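PDB 3QJG: epidermin biosynthesis protein EpiD from Staphylococcus aureus, which binds flavin mononucleotide and probably catalyses the oxidative decarboxylation of the C-terminal cysteine of the epidermin precursor peptide. Local coordinates for residues 78-83 / 110-115; 32-37 / 74-79; 116-121 / 162-167. All coordinates share one frame; numbering follows the deposited sequence.

Contact 1: 78-83 / 110-115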
loop_
_atom_site.group_PDB
_atom_site.type_symbol
_atom_site.label_atom_id
_atom_site.label_comp_id
_atom_site.label_asym_id
_atom_site.label_seq_id
_atom_site.Cartn_x
_atom_site.Cartn_y
_atom_site.Cartn_z
ATOM N N ASP A 78 -41.671 5.371 1.765
ATOM C CA ASP A 78 -42.895 5.888 1.241
ATOM C C ASP A 78 -42.572 7.021 0.313
ATOM O O ASP A 78 -43.247 7.213 -0.669
ATOM C CB ASP A 78 -43.740 6.372 2.382
ATOM C CG ASP A 78 -44.022 5.272 3.362
ATOM O OD1 ASP A 78 -44.900 4.444 3.067
ATOM O OD2 ASP A 78 -43.311 5.178 4.375
ATOM N N LYS A 79 -41.531 7.794 0.630
ATOM C CA LYS A 79 -41.179 8.955 -0.201
ATOM C C LYS A 79 -39.709 8.858 -0.464
ATOM O O LYS A 79 -38.966 8.482 0.439
ATOM C CB LYS A 79 -41.505 10.298 0.496
ATOM C CG LYS A 79 -42.967 10.471 0.852
ATOM C CD LYS A 79 -43.867 10.429 -0.388
ATOM C CE LYS A 79 -45.366 10.645 -0.051
ATOM N NZ LYS A 79 -46.146 10.762 -1.308
ATOM N N ILE A 80 -39.327 9.144 -1.704
ATOM C CA ILE A 80 -37.968 9.260 -2.068
ATOM C C ILE A 80 -37.797 10.598 -2.718
ATOM O O ILE A 80 -38.576 10.962 -3.674
ATOM C CB ILE A 80 -37.524 8.137 -3.074
ATOM C CG1 ILE A 80 -37.818 6.777 -2.405
ATOM C CG2 ILE A 80 -36.067 8.336 -3.469
ATOM C CD1 ILE A 80 -37.511 5.533 -3.178
ATOM N N ILE A 81 -36.789 11.328 -2.236
ATOM C CA ILE A 81 -36.489 12.662 -2.734
ATOM C C ILE A 81 -35.054 12.784 -3.243
ATOM O O ILE A 81 -34.122 12.273 -2.645
ATOM C CB ILE A 81 -36.801 13.771 -1.714
ATOM C CG1 ILE A 81 -35.799 13.886 -0.562
ATOM C CG2 ILE A 81 -38.224 13.583 -1.040
ATOM C CD1 ILE A 81 -36.137 15.110 0.295
ATOM N N ILE A 82 -34.867 13.467 -4.368
ATOM C CA ILE A 82 -33.520 13.807 -4.745
ATOM C C ILE A 82 -33.247 15.286 -4.382
ATOM O O ILE A 82 -33.836 16.222 -4.961
ATOM C CB ILE A 82 -33.247 13.503 -6.218
ATOM C CG1 ILE A 82 -33.817 12.140 -6.604
ATOM C CG2 ILE A 82 -31.757 13.546 -6.467
ATOM C CD1 ILE A 82 -33.622 11.783 -8.022
ATOM N N LEU A 83 -32.370 15.503 -3.403
ATOM C CA LEU A 83 -32.120 16.850 -2.880
ATOM C C LEU A 83 -30.695 16.966 -2.331
ATOM O O LEU A 83 -30.345 16.260 -1.364
ATOM C CB LEU A 83 -33.129 17.195 -1.768
ATOM C CG LEU A 83 -33.149 18.682 -1.419
ATOM C CD1 LEU A 83 -34.433 19.123 -0.739
ATOM C CD2 LEU A 83 -31.930 19.081 -0.600
ATOM N N PHE A 110 -40.481 5.508 -9.369
ATOM C CA PHE A 110 -40.918 6.780 -9.896
ATOM C C PHE A 110 -42.164 7.372 -9.214
ATOM O O PHE A 110 -42.211 8.571 -8.951
ATOM C CB PHE A 110 -41.281 6.596 -11.363
ATOM C CG PHE A 110 -40.173 6.806 -12.311
ATOM C CD1 PHE A 110 -38.884 6.657 -11.945
ATOM C CD2 PHE A 110 -40.453 7.134 -13.677
ATOM C CE1 PHE A 110 -37.860 6.858 -12.798
ATOM C CE2 PHE A 110 -39.418 7.325 -14.539
ATOM C CZ PHE A 110 -38.135 7.197 -14.142
ATOM N N GLU A 111 -43.135 6.503 -8.938
ATOM C CA GLU A 111 -44.378 6.820 -8.237
ATOM C C GLU A 111 -44.128 7.360 -6.828
ATOM O O GLU A 111 -45.041 7.956 -6.238
ATOM C CB GLU A 111 -45.334 5.599 -8.200
ATOM C CG GLU A 111 -45.101 4.597 -7.025
ATOM C CD GLU A 111 -43.908 3.616 -7.249
ATOM O OE1 GLU A 111 -43.329 3.590 -8.371
ATOM O OE2 GLU A 111 -43.565 2.860 -6.282
ATOM N N LYS A 112 -42.896 7.203 -6.307
ATOM C CA LYS A 112 -42.591 7.716 -4.982
ATOM C C LYS A 112 -41.633 8.884 -4.976
ATOM O O LYS A 112 -41.190 9.275 -3.911
ATOM C CB LYS A 112 -41.925 6.631 -4.135
ATOM C CG LYS A 112 -42.618 5.319 -4.092
ATOM C CD LYS A 112 -41.787 4.362 -3.202
ATOM C CE LYS A 112 -42.617 3.248 -2.692
ATOM N NZ LYS A 112 -41.750 2.350 -1.973
ATOM N N LEU A 113 -41.305 9.431 -6.150
ATOM C CA LEU A 113 -40.101 10.189 -6.308
ATOM C C LEU A 113 -40.308 11.649 -6.607
ATOM O O LEU A 113 -41.087 12.013 -7.511
ATOM C CB LEU A 113 -39.272 9.553 -7.422
ATOM C CG LEU A 113 -37.928 10.203 -7.787
ATOM C CD1 LEU A 113 -36.998 9.694 -6.678
ATOM C CD2 LEU A 113 -37.559 9.779 -9.216
ATOM N N SER A 114 -39.584 12.478 -5.851
ATOM C CA SER A 114 -39.660 13.939 -5.915
ATOM C C SER A 114 -38.249 14.424 -6.135
ATOM O O SER A 114 -37.356 14.012 -5.421
ATOM C CB SER A 114 -40.143 14.548 -4.597
ATOM O OG SER A 114 -41.493 14.272 -4.349
ATOM N N ILE A 115 -38.090 15.341 -7.094
ATOM C CA ILE A 115 -36.800 15.900 -7.469
ATOM C C ILE A 115 -36.806 17.402 -7.140
ATOM O O ILE A 115 -37.762 18.106 -7.469
ATOM C CB ILE A 115 -36.529 15.648 -8.979
ATOM C CG1 ILE A 115 -36.413 14.130 -9.235
ATOM C CG2 ILE A 115 -35.265 16.363 -9.400
ATOM C CD1 ILE A 115 -36.333 13.688 -10.726
#

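Contact 2: 32-37 / 74-79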
loop_
_atom_site.group_PDB
_atom_site.type_symbol
_atom_site.label_atom_id
_atom_site.label_comp_id
_atom_site.label_asym_id
_atom_site.label_seq_id
_atom_site.Cartn_x
_atom_site.Cartn_y
_atom_site.Cartn_z
ATOM N N PHE A 32 -41.469 12.321 9.521
ATOM C CA PHE A 32 -41.206 10.936 9.104
ATOM C C PHE A 32 -40.544 10.134 10.195
ATOM O O PHE A 32 -39.768 10.664 10.970
ATOM C CB PHE A 32 -40.323 10.956 7.880
ATOM C CG PHE A 32 -41.000 11.453 6.652
ATOM C CD1 PHE A 32 -41.845 10.626 5.928
ATOM C CD2 PHE A 32 -40.777 12.741 6.203
ATOM C CE1 PHE A 32 -42.466 11.096 4.749
ATOM C CE2 PHE A 32 -41.376 13.216 5.023
ATOM C CZ PHE A 32 -42.235 12.397 4.308
ATOM N N ASP A 33 -40.846 8.851 10.286
ATOM C CA ASP A 33 -40.217 7.995 11.293
ATOM C C ASP A 33 -38.709 7.899 11.046
ATOM O O ASP A 33 -37.924 8.415 11.801
ATOM C CB ASP A 33 -40.835 6.591 11.302
ATOM C CG ASP A 33 -40.451 5.800 12.542
ATOM O OD1 ASP A 33 -39.778 6.376 13.428
ATOM O OD2 ASP A 33 -40.815 4.602 12.644
ATOM N N GLU A 34 -38.309 7.243 9.976
ATOM C CA GLU A 34 -36.896 7.161 9.630
ATOM C C GLU A 34 -36.636 8.177 8.552
ATOM O O GLU A 34 -37.445 8.328 7.633
ATOM C CB GLU A 34 -36.484 5.793 9.077
ATOM C CG GLU A 34 -36.314 4.692 10.115
ATOM C CD GLU A 34 -35.875 3.372 9.448
ATOM O OE1 GLU A 34 -35.528 3.346 8.233
ATOM O OE2 GLU A 34 -35.851 2.349 10.135
ATOM N N VAL A 35 -35.499 8.865 8.652
ATOM C CA VAL A 35 -35.014 9.668 7.522
ATOM C C VAL A 35 -33.647 9.077 7.218
ATOM O O VAL A 35 -32.769 9.107 8.070
ATOM C CB VAL A 35 -34.857 11.163 7.868
ATOM C CG1 VAL A 35 -34.193 11.898 6.690
ATOM C CG2 VAL A 35 -36.221 11.805 8.243
ATOM N N ASN A 36 -33.491 8.535 6.014
ATOM C CA ASN A 36 -32.308 7.804 5.574
ATOM C C ASN A 36 -31.694 8.522 4.409
ATOM O O ASN A 36 -32.362 9.326 3.760
ATOM C CB ASN A 36 -32.705 6.394 5.089
ATOM C CG ASN A 36 -33.327 5.569 6.224
ATOM O OD1 ASN A 36 -32.829 5.636 7.313
ATOM N ND2 ASN A 36 -34.438 4.830 5.963
ATOM N N VAL A 37 -30.426 8.222 4.141
ATOM C CA VAL A 37 -29.687 8.973 3.182
ATOM C C VAL A 37 -28.825 8.085 2.368
ATOM O O VAL A 37 -28.280 7.125 2.906
ATOM C CB VAL A 37 -28.802 10.000 3.912
ATOM C CG1 VAL A 37 -28.040 10.838 2.909
ATOM C CG2 VAL A 37 -29.682 10.890 4.756
ATOM N N ALA A 74 -35.962 0.719 -1.801
ATOM C CA ALA A 74 -37.102 1.475 -2.290
ATOM C C ALA A 74 -38.381 1.111 -1.531
ATOM O O ALA A 74 -39.093 2.013 -1.086
ATOM C CB ALA A 74 -37.299 1.331 -3.857
ATOM N N ASN A 75 -38.637 -0.186 -1.314
ATOM C CA ASN A 75 -39.881 -0.653 -0.663
ATOM C C ASN A 75 -40.013 -0.267 0.791
ATOM O O ASN A 75 -41.109 -0.264 1.340
ATOM C CB ASN A 75 -39.980 -2.180 -0.678
ATOM C CG ASN A 75 -40.110 -2.742 -2.058
ATOM O OD1 ASN A 75 -40.355 -2.013 -3.067
ATOM N ND2 ASN A 75 -39.935 -4.050 -2.141
ATOM N N LYS A 76 -38.881 -0.012 1.418
ATOM C CA LYS A 76 -38.844 0.472 2.801
ATOM C C LYS A 76 -39.273 1.967 2.898
ATOM O O LYS A 76 -39.505 2.493 3.984
ATOM C CB LYS A 76 -37.400 0.294 3.284
ATOM C CG LYS A 76 -37.151 0.574 4.729
ATOM C CD LYS A 76 -35.717 0.302 5.045
ATOM C CE LYS A 76 -35.262 1.193 6.167
ATOM N NZ LYS A 76 -35.528 0.613 7.478
ATOM N N HIS A 77 -39.331 2.670 1.761
ATOM C CA HIS A 77 -39.620 4.091 1.806
ATOM C C HIS A 77 -40.930 4.503 1.095
ATOM O O HIS A 77 -41.274 4.051 -0.004
ATOM C CB HIS A 77 -38.445 4.890 1.291
ATOM C CG HIS A 77 -37.165 4.639 2.030
ATOM N ND1 HIS A 77 -36.263 3.665 1.653
ATOM C CD2 HIS A 77 -36.615 5.263 3.095
ATOM C CE1 HIS A 77 -35.235 3.682 2.473
ATOM N NE2 HIS A 77 -35.415 4.646 3.350
ATOM N N ASP A 78 -41.671 5.371 1.765
ATOM C CA ASP A 78 -42.895 5.888 1.241
ATOM C C ASP A 78 -42.572 7.021 0.313
ATOM O O ASP A 78 -43.247 7.213 -0.669
ATOM C CB ASP A 78 -43.740 6.372 2.382
ATOM C CG ASP A 78 -44.022 5.272 3.362
ATOM O OD1 ASP A 78 -44.900 4.444 3.067
ATOM O OD2 ASP A 78 -43.311 5.178 4.375
ATOM N N LYS A 79 -41.531 7.794 0.630
ATOM C CA LYS A 79 -41.179 8.955 -0.201
ATOM C C LYS A 79 -39.709 8.858 -0.464
ATOM O O LYS A 79 -38.966 8.482 0.439
ATOM C CB LYS A 79 -41.505 10.298 0.496
ATOM C CG LYS A 79 -42.967 10.471 0.852
ATOM C CD LYS A 79 -43.867 10.429 -0.388
ATOM C CE LYS A 79 -45.366 10.645 -0.051
ATOM N NZ LYS A 79 -46.146 10.762 -1.308
#

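Contact 3: 116-121 / 162-167. With FMN (flavin mononucleotide), chain M.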
loop_
_atom_site.group_PDB
_atom_site.type_symbol
_atom_site.label_atom_id
_atom_site.label_comp_id
_atom_site.label_asym_id
_atom_site.label_seq_id
_atom_site.Cartn_x
_atom_site.Cartn_y
_atom_site.Cartn_z
ATOM N N PHE A 116 -35.775 17.856 -6.416
ATOM C CA PHE A 116 -35.506 19.248 -6.099
ATOM C C PHE A 116 -34.256 19.698 -6.834
ATOM O O PHE A 116 -33.150 19.569 -6.328
ATOM C CB PHE A 116 -35.322 19.392 -4.607
ATOM C CG PHE A 116 -36.527 19.030 -3.827
ATOM C CD1 PHE A 116 -37.467 19.991 -3.479
ATOM C CD2 PHE A 116 -36.751 17.716 -3.442
ATOM C CE1 PHE A 116 -38.590 19.637 -2.742
ATOM C CE2 PHE A 116 -37.870 17.358 -2.644
ATOM C CZ PHE A 116 -38.790 18.308 -2.314
ATOM N N PRO A 117 -34.419 20.181 -8.076
ATOM C CA PRO A 117 -33.316 20.544 -8.920
ATOM C C PRO A 117 -32.429 21.647 -8.356
ATOM O O PRO A 117 -32.903 22.581 -7.647
ATOM C CB PRO A 117 -33.983 21.069 -10.194
ATOM C CG PRO A 117 -35.430 20.761 -10.124
ATOM C CD PRO A 117 -35.747 20.360 -8.711
ATOM N N ASN A 118 -31.140 21.566 -8.695
ATOM C CA ASN A 118 -30.136 22.446 -8.107
ATOM C C ASN A 118 -28.950 22.556 -9.037
ATOM O O ASN A 118 -28.188 21.612 -9.195
ATOM C CB ASN A 118 -29.730 21.900 -6.743
ATOM C CG ASN A 118 -28.977 22.936 -5.890
ATOM O OD1 ASN A 118 -29.553 23.520 -4.969
ATOM N ND2 ASN A 118 -27.671 23.147 -6.189
ATOM N N MET A 119 -28.826 23.675 -9.740
ATOM C CA MET A 119 -27.827 23.734 -10.774
ATOM C C MET A 119 -27.750 25.104 -11.390
ATOM O O MET A 119 -28.694 25.883 -11.301
ATOM C CB MET A 119 -28.167 22.707 -11.832
ATOM C CG MET A 119 -29.481 23.015 -12.572
ATOM S SD MET A 119 -29.979 21.718 -13.717
ATOM C CE MET A 119 -30.611 20.541 -12.584
ATOM N N ASN A 120 -26.615 25.416 -11.996
ATOM C CA ASN A 120 -26.475 26.666 -12.737
ATOM C C ASN A 120 -27.604 26.813 -13.735
ATOM O O ASN A 120 -28.014 25.844 -14.357
ATOM C CB ASN A 120 -25.152 26.696 -13.495
ATOM C CG ASN A 120 -24.885 28.019 -14.104
ATOM O OD1 ASN A 120 -25.142 28.220 -15.290
ATOM N ND2 ASN A 120 -24.394 28.957 -13.301
ATOM N N LEU A 121 -28.123 28.019 -13.874
ATOM C CA LEU A 121 -29.162 28.287 -14.876
ATOM C C LEU A 121 -28.862 27.745 -16.294
ATOM O O LEU A 121 -29.778 27.325 -16.993
ATOM C CB LEU A 121 -29.378 29.784 -14.987
ATOM C CG LEU A 121 -30.543 30.232 -15.847
ATOM C CD1 LEU A 121 -31.795 29.561 -15.354
ATOM C CD2 LEU A 121 -30.636 31.749 -15.735
ATOM N N ASN A 162 -28.927 30.422 -10.582
ATOM C CA ASN A 162 -29.079 29.037 -10.192
ATOM C C ASN A 162 -30.545 28.768 -10.020
ATOM O O ASN A 162 -31.299 29.698 -9.665
ATOM C CB ASN A 162 -28.450 28.835 -8.814
ATOM C CG ASN A 162 -26.942 28.753 -8.852
ATOM O OD1 ASN A 162 -26.267 29.621 -8.311
ATOM N ND2 ASN A 162 -26.399 27.696 -9.493
ATOM N N VAL A 163 -30.949 27.532 -10.303
ATOM C CA VAL A 163 -32.107 26.954 -9.661
ATOM C C VAL A 163 -31.574 26.265 -8.396
ATOM O O VAL A 163 -30.566 25.588 -8.442
ATOM C CB VAL A 163 -32.844 25.967 -10.577
ATOM C CG1 VAL A 163 -32.097 24.642 -10.740
ATOM C CG2 VAL A 163 -34.191 25.723 -10.061
ATOM N N VAL A 164 -32.253 26.433 -7.278
ATOM C CA VAL A 164 -31.731 25.970 -5.990
ATOM C C VAL A 164 -32.729 25.130 -5.179
ATOM O O VAL A 164 -33.935 25.242 -5.347
ATOM C CB VAL A 164 -31.311 27.237 -5.186
ATOM C CG1 VAL A 164 -30.985 26.873 -3.791
ATOM C CG2 VAL A 164 -30.110 27.910 -5.862
ATOM N N ALA A 165 -32.220 24.230 -4.331
ATOM C CA ALA A 165 -33.079 23.456 -3.414
ATOM C C ALA A 165 -33.774 24.431 -2.454
ATOM O O ALA A 165 -33.192 25.413 -2.052
ATOM C CB ALA A 165 -32.261 22.379 -2.631
ATOM N N PRO A 166 -35.033 24.157 -2.098
ATOM C CA PRO A 166 -35.743 25.120 -1.302
ATOM C C PRO A 166 -35.511 24.889 0.168
ATOM O O PRO A 166 -34.898 23.892 0.562
ATOM C CB PRO A 166 -37.204 24.837 -1.661
ATOM C CG PRO A 166 -37.219 23.357 -2.005
ATOM C CD PRO A 166 -35.926 23.120 -2.660
ATOM N N GLU A 167 -36.028 25.802 0.962
ATOM C CA GLU A 167 -35.840 25.650 2.387
ATOM C C GLU A 167 -36.590 24.402 2.891
ATOM O O GLU A 167 -37.587 23.947 2.278
ATOM C CB GLU A 167 -36.194 26.920 3.156
ATOM C CG GLU A 167 -35.088 27.986 3.053
ATOM C CD GLU A 167 -33.669 27.401 2.938
ATOM O OE1 GLU A 167 -33.188 26.723 3.893
ATOM O OE2 GLU A 167 -33.019 27.647 1.887
HETATM N N1 FMN M . -23.834 19.962 -10.794
HETATM C C2 FMN M . -25.168 20.263 -10.688
HETATM O O2 FMN M . -25.957 19.797 -11.502
HETATM N N3 FMN M . -25.611 21.101 -9.717
HETATM C C4 FMN M . -24.749 21.658 -8.823
HETATM O O4 FMN M . -25.236 22.402 -8.005
HETATM C C4A FMN M . -23.385 21.388 -8.902
HETATM N N5 FMN M . -22.472 21.919 -8.014
HETATM C C5A FMN M . -21.162 21.568 -8.100
HETATM C C6 FMN M . -20.240 22.145 -7.238
HETATM C C7 FMN M . -18.909 21.793 -7.325
HETATM C C7M FMN M . -17.876 22.358 -6.393
HETATM C C8 FMN M . -18.502 20.879 -8.305
HETATM C C8M FMN M . -17.054 20.494 -8.492
HETATM C C9 FMN M . -19.409 20.346 -9.197
HETATM C C9A FMN M . -20.751 20.684 -9.104
HETATM N N10 FMN M . -21.657 20.157 -10.024
HETATM C C10 FMN M . -22.956 20.509 -9.904
HETATM C "C1'" FMN M . -21.287 19.199 -11.127
HETATM C "C2'" FMN M . -21.684 17.772 -10.758
HETATM O "O2'" FMN M . -21.172 17.435 -9.455
HETATM C "C3'" FMN M . -21.208 16.907 -11.866
HETATM O "O3'" FMN M . -21.900 17.200 -13.104
HETATM C "C4'" FMN M . -21.356 15.427 -11.512
HETATM O "O4'" FMN M . -21.028 14.616 -12.628
HETATM C "C5'" FMN M . -22.755 15.042 -11.162
HETATM O "O5'" FMN M . -22.676 13.725 -10.648
HETATM P P FMN M . -23.892 13.078 -9.818
HETATM O O1P FMN M . -23.730 11.593 -9.912
HETATM O O2P FMN M . -25.179 13.533 -10.425
HETATM O O3P FMN M . -23.887 13.283 -8.361
HETATM O O HOH W 1 -35.155 22.711 -6.143
HETATM O O HOH W 2 -23.701 27.958 -10.594
#

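Contact 1: 78-83 / 110-115
Ile80 O takes two donors from the neighbouring strand: Ser114 N, 2.8 Å from Ile80 O, supplies a true hydrogen bond lying in the carbonyl plane, and the CA-H of Leu113 adds a weaker contact to the same oxygen. Toward the same strand, Ile80 N donates to Lys112 O at 2.9 Å; this bond is almost straight at hydrogen (169°), but the donor is tilted 27° from the carbonyl plane. One step further, Ile82 N reaches Ser114 O at 2.8 Å, and the CA-H of Ile81 approaches that oxygen too.

These bonds put residues 79-82 and 113-115 in parallel register inside the central sheet of a Rossmann-like flavoprotein fold. Residues 79-82 also bond to strand 7-12 on their other edge, and the helices 87-94 and 101-107 that lie between the paired strands in sequence cover the face carrying Ile80, Ile82, Leu113 and Ile115. On this face the branched and apolar residues suit both the extended backbone and the helix-covered core. Leu113 holds CG anti to its backbone N (chi1 179°), which swings CD1 toward the partner strand: CD1 is 3.6 Å from Ile80 CG2 and 4.0 Å from Ile82 CG1. Further along, Ile82 and Ile115 lie side by side and point the same way, with Ile82 CD1 3.8 Å from Ile115 CG1. The opposite face carries Ile81 and the small Ser114, whose CB comes 4.2 Å from Ile81 CG2.

Lys112, just before its strand, lays its extended methylene chain past Asp78 O, with CB 3.8 Å from that oxygen. Its ammonium group travels on to the carbonyls of His77 and Ala74, a suitable task for a long, flexible cation, while Asp78 OD2 accepts from Asn7 N.

Contact 2: 32-37 / 74-79
Asn36 and His77 meet through a nearly linear bond, Asn36 ND2 to His77 NE2 at 2.8 Å (175° at hydrogen). The amide meets the imidazole at its NE2 edge with the two planes almost perpendicular; NE2 lies close to the plane of the amide, whereas ND2 sits 21° out of the ring plane. His77 turns NE2 toward Asn36, and ND1 is left to bond Ile73 O in the helix just before. Since NE2 accepts a hydrogen bond and ND1 faces a carbonyl, the ring is probably neutral with its proton on ND1.

The second N-H of Asn36 ND2 goes to Glu34 OE1, 2.9 Å away, using the anti lone pair of that oxygen. Asn36 OD1 accepts from Asn58 ND2, so a primary amide suits this buried place, having two donors and an acceptor to spend. Glu34, two residues earlier on the same side of the strand, extends beyond CG to bring its carboxylate across the end of Lys76. That lysine runs straight to CE and then bends (chi4 87°), delivering NZ to within 2.8 Å of Glu34 OE1 and 3.2 Å of OE2. The salt bridge is sound in distance, although both of its hydrogen bonds are weak in geometry.

Beyond these polar groups Phe32 crosses Lys79 at about a right angle, its CE1 and CZ each 4.0 Å from Lys79 CG; the ammonium end of Lys79 leads away. The contact lies at the N-terminal end of parallel strands 34-39 and 79-85, on either side of strand 7-12, where helix 70-75 turns into its following strand in a Rossmann-like alpha/beta fold.

Contact 3: 116-121 / 162-167
Asn118 bonds in three directions. Its backbone O accepts FMN N3 at 2.7 Å, its ND2 donates to FMN O4 at 3.1 Å, and its OD1 receives Ala165 N at 2.8 Å as well as Asn17 ND2. Setting CG anti to the backbone N (chi1 -164°) brings the amide between the flavin and residues 164-165, and the backbone carbonyl and side-chain N-H of one asparagine thus match the N3-H and C4=O4 of the pyrimidine ring.

Met119 and Val163 form an antiparallel hydrogen-bonded pair, with Met119 N 2.9 Å from Val163 O and Val163 N 3.0 Å from Met119 O. Here strand 113-120, after a break, leaves its parallel neighbours and pairs with strand 158-163, where the flavin-binding end of the Rossmann-like sheet meets the 148-163 hairpin. One water joins Pro117 O to Val164 O; another joins Asn120 ND2 to Asn162 ND2, while Asn120 OD1 N-caps the following helix through Arg122 N.

Packing lies outside these bonds. The Met119 and Val163 side chains run side by side. Pro166 CD comes 3.6 Å from Phe116 CD1, the proline and phenylalanine side chains, both apolar, crossing at about a right angle beside Val171 of helix 168-174.

From the N terminus, residues 32-37 come first, and contact 2 closes the loop from there to 74-79 through helices 49-55 and 70-75, joining strand 34-39 to the end of helix 70-75. Contact 1 begins where contact 2 ends, sharing Asp78 and Lys79, and encloses helices 87-94 and 101-107 before strand 113-120 pairs with strand 79-85. Contact 3 then starts directly after it, encloses the chain up to 162-167 and adds strand 158-163. Apart from the two shared residues the loops follow in series, and none is nested. Ile82 O receives Phe116 N, bridging contacts 1 and 3, whereas contacts 2 and 3 lie on opposite sides of the chain's centre.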